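Local coordinates for protein Bd3459 (Bdellovibrio bacteriovorus, PDB 5CEC) that probably cleaves cell-wall peptide cross-links as a serine-type endopeptidase during prey invasion, and is bound by the ankyrin-repeat immunity protein Bd3460, at residues A[73-78]-A[282-287]; A[45-50]-A[313-318]; A[79-84]-A[319-324]. The protein carries 1 engineered substitution. All coordinates share one frame; numbering follows the deposited sequence.

In the fold
From the N terminus, strand 40-48 opens interaction 2, and helix 72-84 then supplies two successive segments, 73-78 for interaction 1 and 79-84 for interaction 3. Strand 284-285 comes back first and closes interaction 1. Helix 307-322 follows, closing interaction 2 with 313-318 and interaction 3 with 319-324. Interaction 1 is therefore nested inside the loop of interaction 2, whereas interaction 3 crosses both. The two helices bind the set together: V74 and L78 pack on V313, S316 and L317, and V81 CG2 lies 4.0 Å from L317 CD1. Helix 72-84 is thus tied to a small sheet, and helix 307-322 to the larger antiparallel one.

Interaction 1. Residues A[73-78]-A[282-287]; sequences KVVTTL and SDIEFH
V75 and F286 mark the closest approach of the two backbones, their CA atoms 9.7 Å apart, so that helix 73-78 and the short strand 284-285 with its flanking loop meet through side chains alone. No hydrogen bond crosses. F286 spans the gap by pushing one corner of its ring against the isopropyl group of V75: CZ lies 3.6 Å from V75 CB, and both V75 methyls are only a little farther off. The approach is oblique. With CG1 anti to the backbone N (chi1 -174°), V75 offers both methyls to this corner, and the same CG1 also reaches I284 CD1 at 4.2 Å. At the ring edge, near its plane, sits T76 OG1, 4.4 Å from F286 CE2; this hydroxyl is hydrogen-bonded to G289 O, which satisfies it in a buried setting. F269 of helix 265-277 stacks on the F286 ring and also touches V75 and I284, completing an apolar cluster. Within the helix, K73 O is gripped twice, by T77 N at 2.9 Å and by T77 OG1 at 2.7 Å, the two donors arriving from opposite faces of the carbonyl plane and the hydroxyl tilted 29° from it. K73 itself turns away from the strand, and its NZ bonds S70 OG, N253 OD1 and S290 O. This is consistent with the SxxK motif of the serine penicillin-binding proteins and beta-lactamases, with N253 as the asparagine of an SxN element; the V75–F286 contact then belongs to the buried packing of the helix that carries the probable active-site lysine.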
# COMPACT_ATOMS: atom_id res chain seq x y z
N LYS A 73 -1.82 9.05 4.70
CA LYS A 73 -0.54 9.20 3.96
C LYS A 73 -0.63 10.22 2.84
O LYS A 73 0.39 10.77 2.47
CB LYS A 73 -0.05 7.83 3.47
CG LYS A 73 0.22 6.83 4.59
CD LYS A 73 0.87 5.57 4.07
CE LYS A 73 1.30 4.64 5.19
NZ LYS A 73 0.17 4.02 5.90
N VAL A 74 -1.83 10.47 2.32
CA VAL A 74 -1.97 11.52 1.31
C VAL A 74 -1.76 12.91 1.95
O VAL A 74 -1.21 13.81 1.32
CB VAL A 74 -3.31 11.45 0.58
CG1 VAL A 74 -3.37 12.52 -0.49
CG2 VAL A 74 -3.51 10.08 -0.07
N VAL A 75 -2.18 13.07 3.20
CA VAL A 75 -1.96 14.32 3.92
C VAL A 75 -0.47 14.50 4.19
O VAL A 75 0.11 15.58 3.96
CB VAL A 75 -2.76 14.35 5.24
CG1 VAL A 75 -2.62 15.72 5.88
CG2 VAL A 75 -4.25 14.10 4.97
N THR A 76 0.18 13.43 4.63
CA THR A 76 1.66 13.48 4.82
C THR A 76 2.38 13.81 3.48
O THR A 76 3.36 14.55 3.49
CB THR A 76 2.12 12.16 5.42
OG1 THR A 76 1.38 11.94 6.63
CG2 THR A 76 3.61 12.15 5.70
N THR A 77 1.87 13.25 2.38
CA THR A 77 2.40 13.50 1.03
C THR A 77 2.30 14.99 0.73
O THR A 77 3.28 15.58 0.29
CB THR A 77 1.63 12.67 0.01
OG1 THR A 77 1.87 11.28 0.27
CG2 THR A 77 2.04 12.93 -1.37
N LEU A 78 1.14 15.60 0.97
CA LEU A 78 0.98 17.05 0.72
C LEU A 78 2.00 17.83 1.57
O LEU A 78 2.67 18.74 1.06
CB LEU A 78 -0.43 17.48 1.10
CG LEU A 78 -0.66 18.98 1.11
CD1 LEU A 78 -0.39 19.63 -0.24
CD2 LEU A 78 -2.06 19.32 1.58
N SER A 282 -10.86 20.39 15.19
CA SER A 282 -12.21 19.99 14.81
C SER A 282 -12.31 19.52 13.34
O SER A 282 -13.23 18.79 13.01
CB SER A 282 -13.18 21.15 15.13
OG SER A 282 -13.19 22.14 14.10
N ASP A 283 -11.39 19.95 12.48
CA ASP A 283 -11.33 19.55 11.07
C ASP A 283 -10.41 18.34 10.85
O ASP A 283 -10.69 17.50 10.01
CB ASP A 283 -10.79 20.69 10.22
CG ASP A 283 -11.61 21.96 10.35
OD1 ASP A 283 -12.82 21.86 10.13
OD2 ASP A 283 -11.05 23.03 10.70
N ILE A 284 -9.30 18.30 11.58
CA ILE A 284 -8.27 17.29 11.38
C ILE A 284 -7.41 17.16 12.62
O ILE A 284 -6.98 18.15 13.19
CB ILE A 284 -7.40 17.64 10.13
CG1 ILE A 284 -6.34 16.56 9.86
CG2 ILE A 284 -6.75 19.02 10.24
CD1 ILE A 284 -5.77 16.60 8.46
N GLU A 285 -7.17 15.92 13.06
CA GLU A 285 -6.39 15.68 14.25
C GLU A 285 -5.50 14.49 13.98
O GLU A 285 -5.97 13.36 13.85
CB GLU A 285 -7.27 15.44 15.45
CG GLU A 285 -6.51 15.26 16.74
CD GLU A 285 -7.40 14.93 17.92
OE1 GLU A 285 -8.55 15.44 17.99
OE2 GLU A 285 -6.95 14.16 18.78
N PHE A 286 -4.21 14.77 13.85
CA PHE A 286 -3.22 13.77 13.57
C PHE A 286 -2.32 13.51 14.78
O PHE A 286 -2.06 14.39 15.61
CB PHE A 286 -2.32 14.22 12.40
CG PHE A 286 -2.80 13.77 11.04
CD1 PHE A 286 -4.16 13.79 10.69
CD2 PHE A 286 -1.89 13.34 10.09
CE1 PHE A 286 -4.56 13.37 9.43
CE2 PHE A 286 -2.30 12.95 8.82
CZ PHE A 286 -3.63 12.96 8.49
N HIS A 287 -1.83 12.28 14.85
CA HIS A 287 -0.82 11.90 15.80
C HIS A 287 0.37 11.21 15.15
O HIS A 287 1.38 11.01 15.84
CB HIS A 287 -1.42 10.98 16.87
CG HIS A 287 -2.67 11.53 17.47
ND1 HIS A 287 -2.64 12.43 18.51
CD2 HIS A 287 -3.98 11.37 17.14
CE1 HIS A 287 -3.87 12.79 18.81
NE2 HIS A 287 -4.70 12.16 18.01

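Interaction 2. Residues A[45-50]-A[313-318]; sequences CHMAAN and VLYSLD
Where M47 meets Y315, the helix is held by its own backbone bonds: L317 N donates to V313 O at 2.8 Å, whereas no hydrogen bond runs between strand segment 45-50 and helix segment 313-318. The junction rests on the Y315 ring, which M47 and the A49 carbonyl both approach. M47 CG points opposite its own amide nitrogen (chi1 -174°), and the chain runs extended to the sulfur and bends there (chi3 79°), which carries CE to 4.0 Å from Y315 CD2, obliquely to the ring. A second touch comes from the main chain just past the strand, where A49 O stands at the edge of the same ring, near its plane, 4.2 Å from Y315 CE2. The CA atoms of A49 and Y315 are 7.0 Å apart, the nearest pair of the two backbones. Y379 of strand 376-385 touches M47 and A49 and is hydrogen-bonded through its hydroxyl to D318 OD2, while a disulfide joins C45 to C307 at the start of the helix. The result is a helix laid against an antiparallel sheet near its margin, a layered helix-on-sheet arrangement that fits the transpeptidase domain of the beta-lactamase clan.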
# COMPACT_ATOMS: atom_id res chain seq x y z
N CYS A 45 -17.69 12.27 -0.31
CA CYS A 45 -17.74 13.60 -0.90
C CYS A 45 -16.92 13.60 -2.20
O CYS A 45 -16.10 12.72 -2.45
CB CYS A 45 -17.32 14.72 0.14
SG CYS A 45 -15.67 14.40 0.84
N HIS A 46 -17.15 14.61 -3.03
CA HIS A 46 -16.43 14.75 -4.28
C HIS A 46 -16.43 16.21 -4.76
O HIS A 46 -17.25 17.00 -4.33
CB HIS A 46 -17.03 13.84 -5.36
CG HIS A 46 -18.38 14.24 -5.84
ND1 HIS A 46 -19.54 13.86 -5.21
CD2 HIS A 46 -18.75 15.01 -6.88
CE1 HIS A 46 -20.57 14.34 -5.88
NE2 HIS A 46 -20.12 15.06 -6.89
N MET A 47 -15.53 16.55 -5.69
CA MET A 47 -15.53 17.89 -6.27
C MET A 47 -14.81 17.81 -7.60
O MET A 47 -13.71 17.25 -7.65
CB MET A 47 -14.81 18.90 -5.36
CG MET A 47 -14.92 20.33 -5.85
SD MET A 47 -13.99 21.46 -4.83
CE MET A 47 -12.38 21.09 -5.55
N ALA A 48 -15.38 18.41 -8.66
CA ALA A 48 -14.65 18.48 -9.94
C ALA A 48 -13.40 19.33 -9.73
O ALA A 48 -13.45 20.38 -9.07
CB ALA A 48 -15.52 19.07 -11.02
N ALA A 49 -12.27 18.92 -10.31
CA ALA A 49 -10.99 19.63 -10.13
C ALA A 49 -11.02 21.06 -10.64
O ALA A 49 -10.35 21.97 -10.09
CB ALA A 49 -9.87 18.85 -10.80
N ASN A 50 -11.78 21.26 -11.71
CA ASN A 50 -11.92 22.55 -12.34
C ASN A 50 -13.08 23.40 -11.78
O ASN A 50 -13.45 24.41 -12.38
CB ASN A 50 -12.09 22.35 -13.85
CG ASN A 50 -13.39 21.63 -14.21
OD1 ASN A 50 -14.34 21.57 -13.42
ND2 ASN A 50 -13.43 21.06 -15.41
N VAL A 313 -7.24 18.56 0.64
CA VAL A 313 -5.89 18.02 0.54
C VAL A 313 -5.58 17.61 -0.89
O VAL A 313 -4.49 17.91 -1.40
CB VAL A 313 -5.70 16.85 1.54
CG1 VAL A 313 -4.47 16.02 1.23
CG2 VAL A 313 -5.63 17.41 2.96
N LEU A 314 -6.52 16.91 -1.53
CA LEU A 314 -6.31 16.51 -2.94
C LEU A 314 -6.13 17.73 -3.85
O LEU A 314 -5.22 17.76 -4.70
CB LEU A 314 -7.44 15.63 -3.43
CG LEU A 314 -7.41 14.21 -2.79
CD1 LEU A 314 -8.79 13.58 -2.90
CD2 LEU A 314 -6.33 13.32 -3.40
N TYR A 315 -6.99 18.73 -3.69
CA TYR A 315 -6.90 19.96 -4.49
C TYR A 315 -5.54 20.61 -4.34
O TYR A 315 -4.87 20.97 -5.34
CB TYR A 315 -7.98 20.95 -4.06
CG TYR A 315 -7.88 22.24 -4.79
CD1 TYR A 315 -7.04 23.25 -4.35
CD2 TYR A 315 -8.60 22.44 -5.95
CE1 TYR A 315 -6.94 24.44 -5.03
CE2 TYR A 315 -8.50 23.61 -6.66
CZ TYR A 315 -7.67 24.64 -6.21
OH TYR A 315 -7.53 25.80 -6.86
N SER A 316 -5.09 20.73 -3.10
CA SER A 316 -3.82 21.38 -2.78
C SER A 316 -2.62 20.58 -3.26
O SER A 316 -1.63 21.15 -3.74
CB SER A 316 -3.72 21.69 -1.29
OG SER A 316 -4.68 22.65 -0.90
N LEU A 317 -2.66 19.24 -3.12
CA LEU A 317 -1.60 18.40 -3.59
C LEU A 317 -1.48 18.49 -5.10
O LEU A 317 -0.36 18.60 -5.64
CB LEU A 317 -1.85 16.96 -3.13
CG LEU A 317 -0.82 15.92 -3.60
CD1 LEU A 317 0.61 16.27 -3.17
CD2 LEU A 317 -1.20 14.56 -3.04
N ASP A 318 -2.61 18.38 -5.78
CA ASP A 318 -2.63 18.50 -7.23
C ASP A 318 -2.03 19.85 -7.67
O ASP A 318 -1.22 19.91 -8.62
CB ASP A 318 -4.06 18.32 -7.76
CG ASP A 318 -4.15 17.60 -9.09
OD1 ASP A 318 -3.12 17.16 -9.66
OD2 ASP A 318 -5.30 17.46 -9.57

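Interaction 3. Residues A[79-84]-A[319-324]; sequences WAVDRL and KSLSAK
V81 is the first residue of 79-84 to reach the other helix, and it does so with a single methyl. A chi1 of 166° swings CG1 alongside the carbonyl carbon of V81, and from there it packs against S320 CB at 3.8 Å and lies 4.3 Å from L321 CD2. Outside the pair, L321 also touches Y326 and V331, and V81 is backed by L244 of helix 240-250. One residue on, D82 has its CA 6.9 Å from that of S320, the nearest backbone approach, and here the contact turns polar. S320 OG donates to D82 OD1 at 2.7 Å, using the syn lone pair of that oxygen, the one on the side of OD2. The serine methylene follows alongside, with S320 CB 3.5 Å from D82 OD1, so a single side chain meets the valine through its carbon and the carboxylate through its hydroxyl. S320 OG sits anti to its own carbonyl carbon (chi1 -65°), a setting that also places it close to S316 O, one turn earlier in the helix; its one proton therefore faces two acceptors and can be given fully to only one of them. The other carboxylate oxygen, D82 OD2, is met by Y272 OH and by a salt bridge to K276 NZ, both from helix 265-277. Chemically, both oxygens of the D82 carboxylate are held: OD1 by a serine hydroxyl, OD2 by a tyrosine hydroxyl and a lysine. Such surroundings would probably favour its ionised form. The aspartate thereby links helices 72-84, 265-277 and 307-322 in one polar network beside the apolar touch of V81 on S320 and L321.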
# COMPACT_ATOMS: atom_id res chain seq x y z
N TRP A 79 2.08 17.51 2.86
CA TRP A 79 2.98 18.24 3.76
C TRP A 79 4.42 18.17 3.22
O TRP A 79 5.10 19.19 3.13
CB TRP A 79 2.90 17.69 5.19
CG TRP A 79 3.58 18.49 6.21
CD1 TRP A 79 3.93 19.83 6.15
CD2 TRP A 79 3.90 18.07 7.53
NE1 TRP A 79 4.47 20.24 7.33
CE2 TRP A 79 4.47 19.18 8.19
CE3 TRP A 79 3.81 16.85 8.21
CZ2 TRP A 79 4.88 19.11 9.49
CZ3 TRP A 79 4.25 16.80 9.50
CH2 TRP A 79 4.80 17.91 10.11
N ALA A 80 4.87 16.96 2.86
CA ALA A 80 6.23 16.78 2.37
C ALA A 80 6.44 17.53 1.03
O ALA A 80 7.51 18.12 0.80
CB ALA A 80 6.56 15.31 2.26
N VAL A 81 5.48 17.42 0.10
CA VAL A 81 5.60 18.11 -1.19
C VAL A 81 5.72 19.62 -0.98
O VAL A 81 6.54 20.27 -1.61
CB VAL A 81 4.42 17.76 -2.12
CG1 VAL A 81 4.30 18.71 -3.32
CG2 VAL A 81 4.54 16.32 -2.57
N ASP A 82 4.92 20.15 -0.07
CA ASP A 82 4.96 21.61 0.23
C ASP A 82 6.26 22.01 0.94
O ASP A 82 6.83 23.05 0.63
CB ASP A 82 3.74 22.02 1.06
CG ASP A 82 2.53 22.37 0.22
OD1 ASP A 82 2.62 22.36 -1.05
OD2 ASP A 82 1.50 22.68 0.84
N ARG A 83 6.71 21.22 1.90
CA ARG A 83 7.88 21.61 2.69
C ARG A 83 9.19 21.37 1.94
O ARG A 83 10.15 22.13 2.11
CB ARG A 83 7.93 20.82 3.99
CG ARG A 83 7.11 21.40 5.09
CD ARG A 83 7.86 22.58 5.75
NE ARG A 83 9.08 22.11 6.43
CZ ARG A 83 9.13 21.50 7.62
NH1 ARG A 83 8.04 21.34 8.36
NH2 ARG A 83 10.30 21.07 8.09
N LEU A 84 9.26 20.30 1.15
CA LEU A 84 10.51 19.89 0.50
C LEU A 84 10.56 20.07 -1.00
O LEU A 84 11.64 20.33 -1.56
CB LEU A 84 10.80 18.44 0.83
CG LEU A 84 10.89 18.08 2.32
CD1 LEU A 84 11.01 16.58 2.46
CD2 LEU A 84 12.05 18.80 2.99
N LYS A 319 -2.38 20.92 -6.97
CA LYS A 319 -1.92 22.26 -7.32
C LYS A 319 -0.41 22.34 -7.18
O LYS A 319 0.29 22.81 -8.09
CB LYS A 319 -2.57 23.33 -6.45
CG LYS A 319 -2.14 24.75 -6.82
CD LYS A 319 -2.86 25.73 -5.93
CE LYS A 319 -2.42 27.15 -6.22
NZ LYS A 319 -3.07 28.13 -5.32
N SER A 320 0.12 21.84 -6.05
CA SER A 320 1.55 21.89 -5.80
C SER A 320 2.33 21.02 -6.80
O SER A 320 3.40 21.43 -7.30
CB SER A 320 1.86 21.49 -4.36
OG SER A 320 1.30 22.43 -3.43
N LEU A 321 1.82 19.83 -7.11
CA LEU A 321 2.45 18.98 -8.12
C LEU A 321 2.41 19.60 -9.51
O LEU A 321 3.41 19.55 -10.24
CB LEU A 321 1.80 17.61 -8.15
CG LEU A 321 2.04 16.76 -6.90
CD1 LEU A 321 1.10 15.56 -6.92
CD2 LEU A 321 3.50 16.32 -6.78
N SER A 322 1.27 20.17 -9.88
CA SER A 322 1.10 20.75 -11.24
C SER A 322 2.07 21.89 -11.50
O SER A 322 2.53 22.07 -12.63
CB SER A 322 -0.33 21.24 -11.44
OG SER A 322 -1.22 20.16 -11.34
N ALA A 323 2.43 22.62 -10.45
CA ALA A 323 3.40 23.71 -10.57
C ALA A 323 4.79 23.23 -11.05
O ALA A 323 5.56 24.03 -11.58
CB ALA A 323 3.54 24.43 -9.25
N LYS A 324 5.09 21.95 -10.80
CA LYS A 324 6.34 21.32 -11.20
C LYS A 324 6.16 20.33 -12.34
O LYS A 324 7.06 19.54 -12.61
CB LYS A 324 6.96 20.60 -10.01
CG LYS A 324 6.97 21.38 -8.72
CD LYS A 324 8.00 22.45 -8.71
CE LYS A 324 8.25 22.94 -7.28
NZ LYS A 324 9.49 23.72 -7.33